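Local coordinates for protein proteasome accessory factor B/C (PafBC) (Paenarthrobacter aurescens, PDB 6SJ9) that probably acts as a transcriptional regulator of the bacterial DNA damage response, combining winged helix-turn-helix DNA-binding domains with WYL domains, at residues A96-L101 / E395-D400. Numbering follows the deposited sequence.
Sequences AESTVL and EGYPDD
Leu101, in the opening turns of helix 95-118, and Tyr397, in the loop that follows helix 378-389, make the nearest backbone approach between the two segments, with 8.0 Å between their CA atoms, and the phenol ring of Tyr397 spans that gap. With CG anti to the backbone N (chi1 -170°), the tyrosine points toward the helix and carries its hydroxyl to the side of it. There Tyr397 OH donates a hydrogen bond to Ser98 O, which lies at the ring edge, near the ring plane. The modelled separation of 2.3 Å between Tyr397 OH and Ser98 O is very short for such a bond, so the exact length is doubtful. The hydroxyl also lies 3.4 Å from Ser98 CB, while Ser98 OG turns back to hydrogen-bond Thr94 O, about one turn earlier, just before helix 95-118 begins.

One turn further along the helix, Leu101 meets the flank of the same ring. Its CB sits in plane at the ring edge, 3.7 Å from Tyr397 CE1, and CG and CD2 stay close to that same carbon. Tyr397 thus meets the helix in two ways, through its hydroxyl at Ser98 O and through CE1 against Leu101. Pro398, the next residue in the loop, lays its CD over one ring face, 3.5 Å above the plane and offset toward the rim.

The contact is buried, and it joins the long helix 95-118 to a loop within the PafC helix-turn-helix region, nearly three hundred residues later in the sequence. Around it, Leu101 packs on Val461 of helix 457-469 and on Leu93 of strand 90-93, Ser98 touches Leu401 and Leu402 just beyond the loop segment, and Thr99 rests against Val356 of helix 346-360.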
loop_
_atom_site.group_PDB
_atom_site.type_symbol
_atom_site.label_atom_id
_atom_site.label_comp_id
_atom_site.label_asym_id
_atom_site.label_seq_id
_atom_site.Cartn_x
_atom_site.Cartn_y
_atom_site.Cartn_z
ATOM N N ALA A 96 -12.543 10.002 -5.682
ATOM C CA ALA A 96 -12.906 8.604 -5.568
ATOM C C ALA A 96 -11.877 7.726 -6.287
ATOM O O ALA A 96 -11.296 6.818 -5.681
ATOM C CB ALA A 96 -14.322 8.360 -6.106
ATOM N N GLU A 97 -11.602 8.020 -7.566
ATOM C CA GLU A 97 -10.615 7.251 -8.322
ATOM C C GLU A 97 -9.260 7.201 -7.632
ATOM O O GLU A 97 -8.579 6.174 -7.665
ATOM C CB GLU A 97 -10.428 7.840 -9.720
ATOM C CG GLU A 97 -11.627 7.686 -10.556
ATOM C CD GLU A 97 -11.512 8.460 -11.894
ATOM O OE1 GLU A 97 -10.717 9.410 -11.974
ATOM O OE2 GLU A 97 -12.253 8.100 -12.832
ATOM N N SER A 98 -8.808 8.338 -7.098
ATOM C CA SER A 98 -7.530 8.396 -6.421
ATOM C C SER A 98 -7.511 7.549 -5.165
ATOM O O SER A 98 -6.467 6.974 -4.833
ATOM C CB SER A 98 -7.225 9.848 -6.049
ATOM O OG SER A 98 -7.303 10.681 -7.201
ATOM N N THR A 99 -8.645 7.467 -4.452
ATOM C CA THR A 99 -8.669 6.653 -3.240
ATOM C C THR A 99 -8.633 5.163 -3.574
ATOM O O THR A 99 -7.873 4.419 -2.966
ATOM C CB THR A 99 -9.914 6.974 -2.402
ATOM O OG1 THR A 99 -9.999 8.387 -2.208
ATOM C CG2 THR A 99 -9.856 6.270 -1.045
ATOM N N VAL A 100 -9.385 4.734 -4.591
ATOM C CA VAL A 100 -9.308 3.352 -5.046
ATOM C C VAL A 100 -7.888 3.017 -5.448
ATOM O O VAL A 100 -7.320 1.990 -5.056
ATOM C CB VAL A 100 -10.245 3.133 -6.236
ATOM C CG1 VAL A 100 -9.971 1.690 -6.838
ATOM C CG2 VAL A 100 -11.654 3.322 -5.825
ATOM N N LEU A 101 -7.278 3.923 -6.200
ATOM C CA LEU A 101 -5.916 3.724 -6.664
ATOM C C LEU A 101 -4.959 3.532 -5.503
ATOM O O LEU A 101 -3.920 2.883 -5.646
ATOM C CB LEU A 101 -5.527 4.920 -7.516
ATOM C CG LEU A 101 -4.358 4.681 -8.419
ATOM C CD1 LEU A 101 -4.755 3.603 -9.366
ATOM C CD2 LEU A 101 -4.098 5.953 -9.102
ATOM N N GLU A 395 5.167 3.873 -3.324
ATOM C CA GLU A 395 5.936 4.453 -4.405
ATOM C C GLU A 395 5.142 4.377 -5.697
ATOM O O GLU A 395 4.316 3.482 -5.899
ATOM C CB GLU A 395 7.271 3.735 -4.586
ATOM C CG GLU A 395 8.264 4.588 -5.360
ATOM C CD GLU A 395 8.812 3.862 -6.578
ATOM O OE1 GLU A 395 9.961 3.373 -6.508
ATOM O OE2 GLU A 395 8.083 3.754 -7.592
ATOM N N GLY A 396 5.374 5.362 -6.554
ATOM C CA GLY A 396 4.650 5.486 -7.787
ATOM C C GLY A 396 3.247 6.025 -7.629
ATOM O O GLY A 396 2.569 6.218 -8.644
ATOM N N TYR A 397 2.728 6.221 -6.293
ATOM C CA TYR A 397 1.456 6.894 -6.033
ATOM C C TYR A 397 1.778 8.365 -5.751
ATOM O O TYR A 397 2.617 8.643 -4.886
ATOM C CB TYR A 397 0.720 6.272 -4.831
ATOM C CG TYR A 397 -0.711 6.789 -4.704
ATOM C CD1 TYR A 397 -1.744 6.223 -5.449
ATOM C CD2 TYR A 397 -1.009 7.908 -3.919
ATOM C CE1 TYR A 397 -3.045 6.715 -5.367
ATOM C CE2 TYR A 397 -2.308 8.412 -3.837
ATOM C CZ TYR A 397 -3.324 7.817 -4.578
ATOM O OH TYR A 397 -4.618 8.314 -4.519
ATOM N N PRO A 398 1.123 9.331 -6.391
ATOM C CA PRO A 398 1.528 10.742 -6.227
ATOM C C PRO A 398 1.093 11.350 -4.899
ATOM O O PRO A 398 0.045 11.003 -4.348
ATOM C CB PRO A 398 0.831 11.450 -7.390
ATOM C CG PRO A 398 -0.104 10.386 -7.992
ATOM C CD PRO A 398 -0.114 9.181 -7.164
ATOM N N ASP A 399 1.890 12.322 -4.421
ATOM C CA ASP A 399 1.708 12.878 -3.079
ATOM C C ASP A 399 0.713 14.035 -3.029
ATOM O O ASP A 399 0.356 14.479 -1.933
ATOM C CB ASP A 399 3.052 13.352 -2.489
ATOM C CG ASP A 399 3.759 14.372 -3.364
ATOM O OD1 ASP A 399 3.226 15.490 -3.531
ATOM O OD2 ASP A 399 4.838 14.055 -3.906
ATOM N N ASP A 400 0.298 14.557 -4.176
ATOM C CA ASP A 400 -0.560 15.734 -4.257
ATOM C C ASP A 400 -1.940 15.376 -4.798
ATOM O O ASP A 400 -2.498 16.100 -5.621
ATOM C CB ASP A 400 0.096 16.823 -5.111
ATOM C CG ASP A 400 0.630 16.303 -6.466
ATOM O OD1 ASP A 400 0.260 15.188 -6.893
ATOM O OD2 ASP A 400 1.405 17.039 -7.125
#